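Local coordinates for protein Non-ribosomal peptide synthetase (Streptomyces halstedii, PDB 3WV4) that belongs to the AMP-binding enzymes of the ANL superfamily and represents the N-terminal domain of a non-ribosomal peptide synthetase, at residues H79-S84 with A183-V188; P143-A148 with P164-D169; V211-Q216 with H396-Y401; I271-S276 with T296-R301; A282-I287 with L309-N314. All blocks are in the same frame, centred on the assembly; numbering follows the deposited sequence.

In the fold
All five contacts lie in the AMP-binding enzyme region, and interactions 2 and 3 each lie across the chain's centre from interaction 5. Interactions 1 and 2 touch: Phe83 CZ lies 3.9 Å from Ile147 CD1, and interaction 2 is nested in the chain loop that interaction 1 closes. Interactions 4 and 5 have centres about 15 Å apart and alternate along the chain, sharing the run from helix 273-280 through strand 284-287 to helix 289-300. Interaction 3 joins residues 180 apart in sequence, and its loop encloses interactions 4 and 5. The centres of interactions 3 and 5 are about 27 Å apart. Those of interactions 2 and 5, both parallel strand pairs, are about 33 Å apart.

Interaction 1: H79-S84 with A183-V188; sequences HSQAFS and AGAEAV
Gln81 on helix 73-89 carries most of the helix side of this contact, meeting Ala183, Gly184 and Ala185 of the loop that follows helix 168-180. The tight part is backbone on backbone. Gly184 CA sits 3.5 Å from Gln81 O, and its C-H points almost straight at that oxygen (168° at the hydrogen). This is a CA-H...O contact; the two segments share no conventional hydrogen bond. Gly184 has a positive phi (97°), which favours glycine, where the loop comes closest to the helix. Its carbonyl oxygen lies 3.7 Å from Gln81 CB and also accepts a hydrogen bond from Arg117. Just before it, Ala183 O approaches Ala82 N at 3.7 Å without bonding to it, while the methyl of Ala82 turns from the loop toward Val175 and Arg179.

Outward the packing slackens. Gln81 CG stands anti to the carbonyl carbon (chi1 -67°), and the chain runs on extended, laying the amide alongside Ala185. Here CD is 3.9 Å from Ala185 CA, and OE1 is 4.1 Å from Ala185 CB, a loose van der Waals contact on this side, with Arg117 also touching Gln81. Ala185 and Glu186 are exposed to solvent, and the loop departs from the helix beyond them, Glu186 O being bonded to Arg118.

The loop between helix 168-180 and strand 195-200 thus passes over helix 73-89 at a glycine, a loop-on-helix packing at the periphery of the alpha/beta fold of AMP-binding enzymes.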
# COMPACT_ATOMS: atom_id res chain seq x y z
N HIS A 79 -11.19 -1.54 17.38
CA HIS A 79 -11.36 -0.20 16.84
C HIS A 79 -11.87 -0.23 15.41
O HIS A 79 -12.73 0.60 15.05
CB HIS A 79 -10.07 0.56 16.91
CG HIS A 79 -9.68 0.93 18.30
ND1 HIS A 79 -10.04 2.14 18.87
CD2 HIS A 79 -8.96 0.28 19.25
CE1 HIS A 79 -9.54 2.22 20.10
NE2 HIS A 79 -8.91 1.10 20.36
N SER A 80 -11.45 -1.22 14.62
CA SER A 80 -11.95 -1.38 13.25
C SER A 80 -13.45 -1.68 13.24
O SER A 80 -14.24 -1.04 12.56
CB SER A 80 -11.14 -2.46 12.51
OG SER A 80 -9.80 -2.04 12.26
N GLN A 81 -13.87 -2.63 14.07
CA GLN A 81 -15.31 -2.91 14.27
C GLN A 81 -16.08 -1.68 14.71
O GLN A 81 -17.16 -1.37 14.17
CB GLN A 81 -15.47 -4.01 15.33
CG GLN A 81 -14.91 -5.32 14.81
CD GLN A 81 -14.95 -6.44 15.85
OE1 GLN A 81 -15.13 -6.19 17.03
NE2 GLN A 81 -14.79 -7.65 15.39
N ALA A 82 -15.53 -0.96 15.69
CA ALA A 82 -16.19 0.25 16.17
C ALA A 82 -16.34 1.26 15.05
O ALA A 82 -17.40 1.90 14.87
CB ALA A 82 -15.41 0.84 17.34
N PHE A 83 -15.30 1.39 14.24
CA PHE A 83 -15.39 2.32 13.12
C PHE A 83 -16.44 1.85 12.10
O PHE A 83 -17.17 2.67 11.55
CB PHE A 83 -14.04 2.60 12.46
CG PHE A 83 -14.14 3.62 11.39
CD1 PHE A 83 -14.35 4.96 11.73
CD2 PHE A 83 -14.25 3.24 10.08
CE1 PHE A 83 -14.55 5.91 10.75
CE2 PHE A 83 -14.41 4.18 9.09
CZ PHE A 83 -14.56 5.53 9.41
N SER A 84 -16.56 0.53 11.88
CA SER A 84 -17.63 0.02 11.04
C SER A 84 -19.03 0.44 11.60
O SER A 84 -19.92 0.84 10.84
CB SER A 84 -17.54 -1.50 10.90
OG SER A 84 -16.34 -1.91 10.25
N ALA A 183 -19.73 -2.54 19.78
CA ALA A 183 -20.46 -2.40 18.50
C ALA A 183 -19.66 -2.84 17.28
O ALA A 183 -18.43 -2.73 17.25
CB ALA A 183 -20.93 -0.96 18.29
N GLY A 184 -20.36 -3.39 16.29
CA GLY A 184 -19.84 -3.50 14.94
C GLY A 184 -19.24 -4.86 14.64
O GLY A 184 -18.62 -5.01 13.60
N ALA A 185 -19.37 -5.82 15.56
CA ALA A 185 -18.77 -7.15 15.39
C ALA A 185 -19.43 -7.95 14.30
O ALA A 185 -18.81 -8.83 13.74
CB ALA A 185 -18.77 -7.96 16.70
N GLU A 186 -20.70 -7.67 14.09
CA GLU A 186 -21.50 -8.15 12.97
C GLU A 186 -20.70 -8.11 11.64
O GLU A 186 -20.07 -7.10 11.32
CB GLU A 186 -22.81 -7.30 12.91
CG GLU A 186 -22.74 -5.96 13.70
CD GLU A 186 -23.54 -4.77 13.13
OE1 GLU A 186 -24.34 -4.98 12.20
OE2 GLU A 186 -23.38 -3.60 13.62
N ALA A 187 -20.70 -9.21 10.89
CA ALA A 187 -20.26 -9.21 9.50
C ALA A 187 -21.39 -8.72 8.64
O ALA A 187 -22.51 -8.60 9.09
CB ALA A 187 -19.84 -10.59 9.06
N VAL A 188 -21.09 -8.44 7.38
CA VAL A 188 -22.06 -8.00 6.43
C VAL A 188 -21.55 -8.58 5.14
O VAL A 188 -20.37 -8.87 5.05
CB VAL A 188 -22.06 -6.46 6.40
CG1 VAL A 188 -21.72 -5.89 5.03
CG2 VAL A 188 -23.33 -5.89 6.99

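Interaction 2: P143-A148 with P164-D169; sequences PRLVIA and PVYSID
A beta-alpha-beta unit, strand 145-148, helix 151-160 and strand 165-167, closes here as Val146, Ile147 and Ala148 pair in parallel with Val165, Tyr166 and Ser167 at the edge of a four-stranded parallel sheet. The short strands are inclined by 28°. Val146 is held through both its backbone N and its O: the N donates to Pro164 O at 3.0 Å, and the O receives Tyr166 N at 2.7 Å. Ala148 N then reaches Tyr166 O at 2.9 Å in a nearly straight bond.

Val146, Ala148 and Val165 share one face, where Val165 CG1 lies 4.1 Å from Ala148 CB under Leu157 and Ala154 of the connecting helix. On the face of Ile147 and Tyr166, helix 73-89 supplies Phe83 and Trp86, the latter meeting the tyrosine ring edge-to-face. Leu145 crosses Tyr166 at about a right angle. Its CG is wedged between backbone N and carbonyl carbon (chi1 57°), which brings CD2 to 4.0 Å from Tyr166 CE2.

Ser167 ends the strand and is N-cap of helix 168-180, whose first residue stays in the pairing: Ile168 N donates to Ala148 O at 2.9 Å.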
# COMPACT_ATOMS: atom_id res chain seq x y z
N PRO A 143 -17.76 10.84 -2.85
CA PRO A 143 -18.00 10.08 -1.60
C PRO A 143 -19.24 10.51 -0.84
O PRO A 143 -19.91 11.43 -1.22
CB PRO A 143 -16.78 10.42 -0.77
CG PRO A 143 -16.55 11.85 -1.13
CD PRO A 143 -16.89 11.99 -2.60
N ARG A 144 -19.49 9.83 0.26
CA ARG A 144 -20.61 10.07 1.12
C ARG A 144 -20.16 11.09 2.16
O ARG A 144 -20.93 11.93 2.60
CB ARG A 144 -20.91 8.72 1.74
CG ARG A 144 -22.20 8.56 2.43
CD ARG A 144 -23.39 8.37 1.51
NE ARG A 144 -24.50 7.97 2.37
CZ ARG A 144 -25.75 8.39 2.22
NH1 ARG A 144 -26.06 9.22 1.23
NH2 ARG A 144 -26.68 8.00 3.08
N LEU A 145 -18.88 11.05 2.52
CA LEU A 145 -18.32 11.90 3.57
C LEU A 145 -16.82 11.94 3.52
O LEU A 145 -16.18 11.30 2.69
CB LEU A 145 -18.79 11.48 4.95
CG LEU A 145 -18.53 10.05 5.43
CD1 LEU A 145 -17.14 9.93 6.01
CD2 LEU A 145 -19.56 9.70 6.49
N VAL A 146 -16.26 12.80 4.35
CA VAL A 146 -14.86 13.10 4.27
C VAL A 146 -14.32 13.13 5.67
O VAL A 146 -14.93 13.74 6.57
CB VAL A 146 -14.60 14.47 3.62
CG1 VAL A 146 -13.13 14.84 3.69
CG2 VAL A 146 -15.10 14.50 2.18
N ILE A 147 -13.16 12.50 5.86
CA ILE A 147 -12.53 12.53 7.16
C ILE A 147 -11.22 13.29 7.09
O ILE A 147 -10.35 12.96 6.26
CB ILE A 147 -12.30 11.10 7.67
CG1 ILE A 147 -13.67 10.47 7.91
CG2 ILE A 147 -11.48 11.11 8.95
CD1 ILE A 147 -13.67 9.00 7.98
N ALA A 148 -11.07 14.26 7.99
CA ALA A 148 -9.91 15.17 8.02
C ALA A 148 -9.10 14.94 9.29
O ALA A 148 -9.59 14.37 10.26
CB ALA A 148 -10.40 16.63 8.00
N PRO A 164 -20.51 16.36 4.16
CA PRO A 164 -20.05 16.34 5.55
C PRO A 164 -18.58 15.97 5.71
O PRO A 164 -18.13 14.99 5.16
CB PRO A 164 -20.94 15.27 6.21
CG PRO A 164 -22.07 15.08 5.29
CD PRO A 164 -21.56 15.36 3.92
N VAL A 165 -17.85 16.80 6.44
CA VAL A 165 -16.45 16.60 6.73
C VAL A 165 -16.34 16.37 8.23
O VAL A 165 -16.89 17.18 8.99
CB VAL A 165 -15.66 17.90 6.42
CG1 VAL A 165 -14.16 17.69 6.63
CG2 VAL A 165 -15.97 18.37 5.02
N TYR A 166 -15.59 15.36 8.67
CA TYR A 166 -15.48 15.06 10.10
C TYR A 166 -14.05 15.07 10.53
O TYR A 166 -13.22 14.48 9.88
CB TYR A 166 -16.02 13.69 10.36
CG TYR A 166 -17.49 13.58 10.12
CD1 TYR A 166 -18.41 13.88 11.14
CD2 TYR A 166 -17.96 13.18 8.90
CE1 TYR A 166 -19.77 13.80 10.92
CE2 TYR A 166 -19.33 13.06 8.65
CZ TYR A 166 -20.25 13.37 9.67
OH TYR A 166 -21.65 13.30 9.50
N SER A 167 -13.76 15.76 11.62
CA SER A 167 -12.45 15.70 12.26
C SER A 167 -12.19 14.32 12.85
O SER A 167 -13.07 13.77 13.49
CB SER A 167 -12.43 16.70 13.41
OG SER A 167 -11.12 16.86 13.94
N ILE A 168 -10.99 13.77 12.71
CA ILE A 168 -10.74 12.44 13.27
C ILE A 168 -10.88 12.42 14.82
O ILE A 168 -11.33 11.46 15.38
CB ILE A 168 -9.39 11.85 12.82
CG1 ILE A 168 -9.27 10.40 13.27
CG2 ILE A 168 -8.21 12.61 13.43
CD1 ILE A 168 -10.29 9.49 12.64
N ASP A 169 -10.48 13.48 15.50
CA ASP A 169 -10.61 13.55 16.96
C ASP A 169 -12.05 13.57 17.37
O ASP A 169 -12.48 12.76 18.18
CB ASP A 169 -9.98 14.83 17.44
CG ASP A 169 -8.57 15.01 16.88
OD1 ASP A 169 -7.66 14.26 17.35
OD2 ASP A 169 -8.39 15.85 15.93

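Interaction 3: V211-Q216 with H396-Y401; sequences VACPHQ and HVMAGY
Met398 packs against Val211, Cys213 and Pro214 where the second strand of the antiparallel 195-200/210-214 hairpin meets the loop after strand 388-393. By sequence, that hairpin turns through the family's glycine- and serine/threonine-rich loop, and the facing loop contains the Gly-Tyr of what is probably core motif A6 of adenylation domains.

Starting at CB, Met398 touches Val211 CG1 at 3.6 Å and lies beside Ala212 O; the Val211 and Met398 side chains cross at about a right angle. CG stands anti to the carbonyl carbon (chi1 -66°) and is 3.9 Å from Cys213 SG. A bend at the next torsion (chi2 -67°) turns SD onto Cys213, equally near its CB and its SG at 3.6 Å, with the ring of Pro214 a little farther off. CE, the tip, is only loosely placed, 4.4 Å from Cys213 SG. Tyr412 and Gln217 also pack on this methionine.

Beside it, Ala399 CB rests on Pro214 CG at 3.7 Å. At the other end Val211 CG2 approaches Tyr401 CE1 obliquely, at 3.9 Å, while the tyrosine hydroxyl is hydrogen-bonded to Glu344.

Two backbone bonds fix the loop on Ala212, giving a single bridge between Val211 and Tyr401. Ala399 N donates to Ala212 O at 3.1 Å, and Ala212 N reaches Gly400 O at 2.9 Å, practically straight at 179°.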
# COMPACT_ATOMS: atom_id res chain seq x y z
N VAL A 211 -6.92 4.41 -9.70
CA VAL A 211 -7.07 2.97 -9.91
C VAL A 211 -8.08 2.39 -8.94
O VAL A 211 -8.04 2.68 -7.76
CB VAL A 211 -5.73 2.28 -9.75
CG1 VAL A 211 -5.86 0.78 -10.02
CG2 VAL A 211 -4.72 2.93 -10.69
N ALA A 212 -9.01 1.60 -9.46
CA ALA A 212 -10.05 0.98 -8.70
C ALA A 212 -9.62 -0.38 -8.32
O ALA A 212 -9.43 -1.24 -9.19
CB ALA A 212 -11.35 0.90 -9.49
N CYS A 213 -9.55 -0.61 -7.01
CA CYS A 213 -8.94 -1.82 -6.52
C CYS A 213 -9.92 -2.64 -5.77
O CYS A 213 -10.33 -2.26 -4.65
CB CYS A 213 -7.75 -1.48 -5.61
SG CYS A 213 -6.45 -0.49 -6.37
N PRO A 214 -10.27 -3.81 -6.32
CA PRO A 214 -11.14 -4.69 -5.60
C PRO A 214 -10.43 -5.45 -4.51
O PRO A 214 -9.24 -5.64 -4.57
CB PRO A 214 -11.62 -5.68 -6.69
CG PRO A 214 -11.34 -4.99 -7.98
CD PRO A 214 -10.05 -4.28 -7.69
N HIS A 215 -11.19 -5.96 -3.57
CA HIS A 215 -10.66 -6.83 -2.49
C HIS A 215 -9.74 -7.93 -2.93
O HIS A 215 -8.63 -8.09 -2.39
CB HIS A 215 -11.82 -7.49 -1.74
CG HIS A 215 -12.49 -6.58 -0.76
ND1 HIS A 215 -12.25 -6.64 0.60
CD2 HIS A 215 -13.37 -5.56 -0.94
CE1 HIS A 215 -12.97 -5.71 1.21
NE2 HIS A 215 -13.64 -5.03 0.30
N GLN A 216 -10.15 -8.73 -3.90
CA GLN A 216 -9.35 -9.93 -4.18
C GLN A 216 -7.99 -9.63 -4.74
O GLN A 216 -7.05 -10.34 -4.45
CB GLN A 216 -9.93 -10.86 -5.26
CG GLN A 216 -11.27 -10.60 -5.81
CD GLN A 216 -11.65 -11.64 -6.87
OE1 GLN A 216 -12.22 -11.29 -7.90
NE2 GLN A 216 -11.34 -12.89 -6.60
N HIS A 396 -3.62 -9.80 -9.94
CA HIS A 396 -3.26 -8.53 -9.30
C HIS A 396 -3.66 -7.35 -10.20
O HIS A 396 -3.64 -6.21 -9.75
CB HIS A 396 -1.76 -8.46 -9.03
CG HIS A 396 -0.90 -8.61 -10.25
ND1 HIS A 396 -1.27 -9.33 -11.38
CD2 HIS A 396 0.37 -8.21 -10.47
CE1 HIS A 396 -0.28 -9.31 -12.25
NE2 HIS A 396 0.73 -8.64 -11.72
N VAL A 397 -3.93 -7.64 -11.49
CA VAL A 397 -4.32 -6.58 -12.42
C VAL A 397 -5.62 -6.01 -11.90
O VAL A 397 -6.58 -6.75 -11.79
CB VAL A 397 -4.55 -7.10 -13.82
CG1 VAL A 397 -5.19 -5.96 -14.65
CG2 VAL A 397 -3.24 -7.59 -14.42
N MET A 398 -5.63 -4.72 -11.59
CA MET A 398 -6.75 -4.10 -10.89
C MET A 398 -7.88 -3.87 -11.87
O MET A 398 -7.76 -4.20 -13.04
CB MET A 398 -6.29 -2.76 -10.24
CG MET A 398 -5.27 -2.97 -9.12
SD MET A 398 -5.97 -3.83 -7.68
CE MET A 398 -4.38 -4.33 -6.96
N ALA A 399 -8.99 -3.32 -11.40
CA ALA A 399 -10.21 -3.25 -12.17
C ALA A 399 -10.31 -2.10 -13.19
O ALA A 399 -11.36 -1.96 -13.72
CB ALA A 399 -11.39 -3.14 -11.23
N GLY A 400 -9.27 -1.31 -13.45
CA GLY A 400 -9.39 -0.14 -14.31
C GLY A 400 -9.31 1.13 -13.46
O GLY A 400 -8.96 1.08 -12.28
N TYR A 401 -9.61 2.27 -14.10
CA TYR A 401 -9.67 3.55 -13.44
C TYR A 401 -11.10 3.86 -13.05
O TYR A 401 -12.02 3.49 -13.76
CB TYR A 401 -9.12 4.64 -14.35
CG TYR A 401 -7.71 4.36 -14.82
CD1 TYR A 401 -6.65 4.37 -13.92
CD2 TYR A 401 -7.44 4.06 -16.14
CE1 TYR A 401 -5.35 4.11 -14.34
CE2 TYR A 401 -6.15 3.80 -16.58
CZ TYR A 401 -5.10 3.83 -15.67
OH TYR A 401 -3.80 3.54 -16.09

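Interaction 4: I271-S276 with T296-R301; sequences IALVKS and TTLIRR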
# COMPACT_ATOMS: atom_id res chain seq x y z
N ILE A 271 15.82 12.94 11.05
CA ILE A 271 17.17 13.17 11.55
C ILE A 271 17.64 12.17 12.62
O ILE A 271 18.77 11.71 12.55
CB ILE A 271 17.38 14.66 12.02
CG1 ILE A 271 18.34 14.78 13.25
CG2 ILE A 271 16.04 15.36 12.29
CD1 ILE A 271 19.82 14.67 12.93
N ALA A 272 16.79 11.84 13.60
CA ALA A 272 17.08 10.77 14.59
C ALA A 272 16.70 9.39 14.06
O ALA A 272 16.56 8.40 14.79
CB ALA A 272 16.38 11.04 15.90
N LEU A 273 16.54 9.33 12.75
CA LEU A 273 16.22 8.12 12.06
C LEU A 273 16.95 6.87 12.55
O LEU A 273 16.31 5.85 12.80
CB LEU A 273 16.47 8.32 10.58
CG LEU A 273 15.91 7.22 9.71
CD1 LEU A 273 14.41 7.05 9.94
CD2 LEU A 273 16.22 7.54 8.26
N VAL A 274 18.28 6.94 12.68
CA VAL A 274 19.07 5.73 13.00
C VAL A 274 18.74 5.17 14.40
O VAL A 274 18.64 3.94 14.60
CB VAL A 274 20.58 5.97 12.92
CG1 VAL A 274 21.34 4.69 13.28
CG2 VAL A 274 20.97 6.44 11.52
N LYS A 275 18.59 6.07 15.34
CA LYS A 275 18.19 5.75 16.68
C LYS A 275 16.80 5.11 16.70
O LYS A 275 16.60 4.01 17.22
CB LYS A 275 18.20 7.03 17.51
CG LYS A 275 18.07 6.83 19.01
CD LYS A 275 17.82 8.16 19.69
CE LYS A 275 18.03 8.06 21.17
NZ LYS A 275 17.77 9.36 21.84
N SER A 276 15.83 5.79 16.10
CA SER A 276 14.49 5.23 15.98
C SER A 276 14.53 3.78 15.46
O SER A 276 13.83 2.91 15.97
CB SER A 276 13.63 6.10 15.06
OG SER A 276 14.07 7.45 15.12
N THR A 296 22.19 6.52 4.80
CA THR A 296 23.62 6.23 4.71
C THR A 296 24.48 7.43 5.22
O THR A 296 25.48 7.23 5.91
CB THR A 296 23.99 5.92 3.27
OG1 THR A 296 23.55 6.99 2.44
CG2 THR A 296 23.31 4.59 2.81
N THR A 297 24.04 8.64 4.89
CA THR A 297 24.58 9.90 5.43
C THR A 297 24.49 9.95 6.99
O THR A 297 25.51 10.22 7.66
CB THR A 297 23.83 11.06 4.75
OG1 THR A 297 24.10 11.01 3.34
CG2 THR A 297 24.22 12.42 5.29
N LEU A 298 23.32 9.60 7.54
CA LEU A 298 23.11 9.61 9.00
C LEU A 298 23.91 8.54 9.77
O LEU A 298 24.25 8.72 10.95
CB LEU A 298 21.63 9.45 9.38
CG LEU A 298 20.62 10.59 9.31
CD1 LEU A 298 20.94 11.62 8.25
CD2 LEU A 298 19.22 10.03 9.10
N ILE A 299 24.18 7.42 9.11
CA ILE A 299 24.78 6.27 9.81
C ILE A 299 26.24 6.51 10.17
O ILE A 299 26.69 6.03 11.20
CB ILE A 299 24.58 4.96 9.02
CG1 ILE A 299 24.68 3.76 9.96
CG2 ILE A 299 25.55 4.85 7.86
CD1 ILE A 299 23.54 3.63 10.94
N ARG A 300 26.94 7.30 9.34
CA ARG A 300 28.28 7.79 9.62
C ARG A 300 28.34 8.53 10.95
O ARG A 300 29.33 8.46 11.67
CB ARG A 300 28.75 8.73 8.50
CG ARG A 300 29.27 8.02 7.25
CD ARG A 300 29.47 8.93 6.04
NE ARG A 300 29.69 10.34 6.40
CZ ARG A 300 30.85 10.86 6.86
NH1 ARG A 300 31.94 10.11 7.01
NH2 ARG A 300 30.91 12.15 7.16
N ARG A 301 27.28 9.24 11.28
CA ARG A 301 27.20 9.94 12.57
C ARG A 301 26.84 9.01 13.75
O ARG A 301 26.82 9.47 14.89
CB ARG A 301 26.20 11.12 12.51
CG ARG A 301 26.60 12.26 11.57
CD ARG A 301 27.12 13.52 12.30
NE ARG A 301 28.25 13.27 13.22
CZ ARG A 301 29.51 13.01 12.85
NH1 ARG A 301 29.86 12.95 11.56
NH2 ARG A 301 30.43 12.79 13.78
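Leu298, Val274 and Ile299 bury the most surface where the start of helix 273-280 meets the end of helix 289-300, and the contact between them is made by aliphatic side chains. Leu298 has the largest share. Its CB lies 3.8 Å from Val274 CG2, the two side chains sliding past each other in opposite directions. Farther out, CD2 presses on Leu273 CB at 3.6 Å, the leucines crossing at about a right angle, and lies 3.9 Å from Ile271 O, so the branch is held between the helix start and the turn before it.

Val274 points toward the other helix and divides its methyls. With CG1 anti to the backbone N (chi1 179°), CG1 meets Ile299 CD1 at 3.4 Å, closer than usual van der Waals packing, while CG2 serves both Leu298 and Ile299. Ile299 itself leaves its helix at an angle, and the end of the chain brings CD1 back across Val274.

In the first turn, Ser276 OG donates to Ala272 O at 2.7 Å from well above the carbonyl plane, and the backbone N of Ser276 bonds to the same oxygen, Ala272 being the N-cap. Deeper in, Leu273 continues onto Leu291 and Val274 onto Leu295, while Ala330 and Phe331 pack on Ile299.

Two helices separated by strand 284-287 thus pack through aliphatic side chains, as successive helices do in an alpha/beta fold.

Interaction 5: A282-I287 with L309-N314; sequences ATMMPI and LRMFTN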
# COMPACT_ATOMS: atom_id res chain seq x y z
N ALA A 282 13.64 -2.43 14.55
CA ALA A 282 13.20 -2.55 13.12
C ALA A 282 13.96 -3.68 12.40
O ALA A 282 15.16 -3.69 12.41
CB ALA A 282 13.44 -1.25 12.39
N THR A 283 13.24 -4.54 11.70
CA THR A 283 13.84 -5.53 10.86
C THR A 283 13.66 -5.30 9.37
O THR A 283 14.52 -5.71 8.59
CB THR A 283 13.33 -6.93 11.21
OG1 THR A 283 11.91 -6.97 11.02
CG2 THR A 283 13.65 -7.26 12.71
N MET A 284 12.54 -4.72 8.97
CA MET A 284 12.25 -4.49 7.55
C MET A 284 11.96 -3.03 7.35
O MET A 284 11.28 -2.44 8.17
CB MET A 284 11.03 -5.26 7.12
CG MET A 284 10.99 -6.72 7.54
SD MET A 284 11.96 -7.77 6.47
CE MET A 284 10.93 -7.95 5.03
N MET A 285 12.48 -2.43 6.29
CA MET A 285 12.33 -1.00 6.04
C MET A 285 12.08 -0.75 4.59
O MET A 285 13.00 -0.89 3.77
CB MET A 285 13.59 -0.25 6.44
CG MET A 285 13.43 1.26 6.37
SD MET A 285 14.90 2.20 6.85
CE MET A 285 14.16 3.82 6.61
N PRO A 286 10.87 -0.37 4.25
CA PRO A 286 10.72 0.01 2.84
C PRO A 286 11.40 1.36 2.64
O PRO A 286 11.36 2.20 3.54
CB PRO A 286 9.19 0.08 2.63
CG PRO A 286 8.61 0.14 4.01
CD PRO A 286 9.58 -0.54 4.94
N ILE A 287 12.03 1.56 1.49
CA ILE A 287 12.71 2.81 1.22
C ILE A 287 12.45 3.31 -0.21
O ILE A 287 11.92 2.59 -1.06
CB ILE A 287 14.26 2.66 1.34
CG1 ILE A 287 14.73 1.55 0.38
CG2 ILE A 287 14.67 2.34 2.76
CD1 ILE A 287 16.22 1.59 0.12
N LEU A 309 18.08 -4.66 11.43
CA LEU A 309 17.66 -4.51 10.04
C LEU A 309 18.16 -5.64 9.14
O LEU A 309 19.37 -5.85 9.01
CB LEU A 309 18.13 -3.19 9.50
CG LEU A 309 17.23 -2.02 9.88
CD1 LEU A 309 17.88 -0.77 9.40
CD2 LEU A 309 15.84 -2.13 9.25
N ARG A 310 17.21 -6.35 8.52
CA ARG A 310 17.49 -7.46 7.62
C ARG A 310 17.08 -7.25 6.16
O ARG A 310 17.54 -7.99 5.27
CB ARG A 310 16.87 -8.75 8.18
CG ARG A 310 15.38 -8.95 7.93
CD ARG A 310 14.89 -10.24 8.63
NE ARG A 310 13.49 -10.50 8.34
CZ ARG A 310 13.04 -11.15 7.24
NH1 ARG A 310 13.87 -11.65 6.36
NH2 ARG A 310 11.77 -11.33 7.05
N MET A 311 16.25 -6.26 5.88
CA MET A 311 15.85 -6.01 4.47
C MET A 311 15.41 -4.60 4.25
O MET A 311 14.71 -4.03 5.10
CB MET A 311 14.69 -6.92 4.04
CG MET A 311 14.47 -6.99 2.53
SD MET A 311 13.19 -8.18 2.07
CE MET A 311 13.91 -9.70 2.70
N PHE A 312 15.89 -4.03 3.15
CA PHE A 312 15.41 -2.82 2.57
C PHE A 312 14.72 -3.16 1.26
O PHE A 312 15.30 -3.88 0.42
CB PHE A 312 16.55 -1.88 2.22
CG PHE A 312 17.33 -1.44 3.39
CD1 PHE A 312 16.85 -0.43 4.21
CD2 PHE A 312 18.54 -2.05 3.71
CE1 PHE A 312 17.57 -0.02 5.33
CE2 PHE A 312 19.26 -1.65 4.85
CZ PHE A 312 18.76 -0.63 5.67
N THR A 313 13.52 -2.61 1.06
CA THR A 313 12.81 -2.84 -0.16
C THR A 313 12.55 -1.50 -0.86
O THR A 313 12.00 -0.58 -0.28
CB THR A 313 11.51 -3.63 0.06
OG1 THR A 313 10.60 -2.90 0.86
CG2 THR A 313 11.79 -4.85 0.80
N ASN A 314 12.92 -1.45 -2.13
CA ASN A 314 12.87 -0.24 -2.87
C ASN A 314 11.90 -0.44 -4.01
O ASN A 314 12.09 -1.34 -4.85
CB ASN A 314 14.24 0.13 -3.42
CG ASN A 314 14.24 1.49 -4.11
OD1 ASN A 314 14.03 2.51 -3.47
ND2 ASN A 314 14.49 1.51 -5.39
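Met284, Met285 and Pro286 pair in parallel with Met311, Phe312 and Thr313, and backbone hydrogen bonds are the first tie. Thr283 O is gripped twice at the entry, by Arg310 N at 2.8 Å and by Met311 N at 3.3 Å. Regular pairing follows: Met285 N donates in the carbonyl plane to Met311 O at 3.0 Å, Met285 O accepts from Thr313 N, and Ile287 N reaches Thr313 O at 2.8 Å.

Sulfur contacts form the second group. The Met284 chain, bent at its two outer torsions, lays SD over one face of the Arg310 guanidinium, 3.6 Å from NH2, and brings CE to 3.7 Å from Met311 SD. On the other side of the sheet Met285 runs fully extended (chi1 -173°), and its SD comes to the edge of the Phe312 ring, 5.1 Å from the centroid and 83° off the ring normal: an edge-on Met-aromatic contact.

Apolar packing completes that face. Ile287 CG2 approaches Phe312 CD1 obliquely at 3.8 Å, and Leu309 CD2 also touches Met285 CB. Leu291 and Leu295 of helix 289-300 lie on Met285.

Polar ends find partners beyond the pair. Arg310 NH2 forms a salt bridge with Asp235 and a hydrogen bond with Gly230 O, which probably helps fix the guanidinium against Met284 SD, and Asn314 ND2 bonds to Ala317 O.

Strand 284-287, helix 289-300 and strand 311-314 together make a classical beta-alpha-beta crossover in a parallel part of the larger mixed sheet.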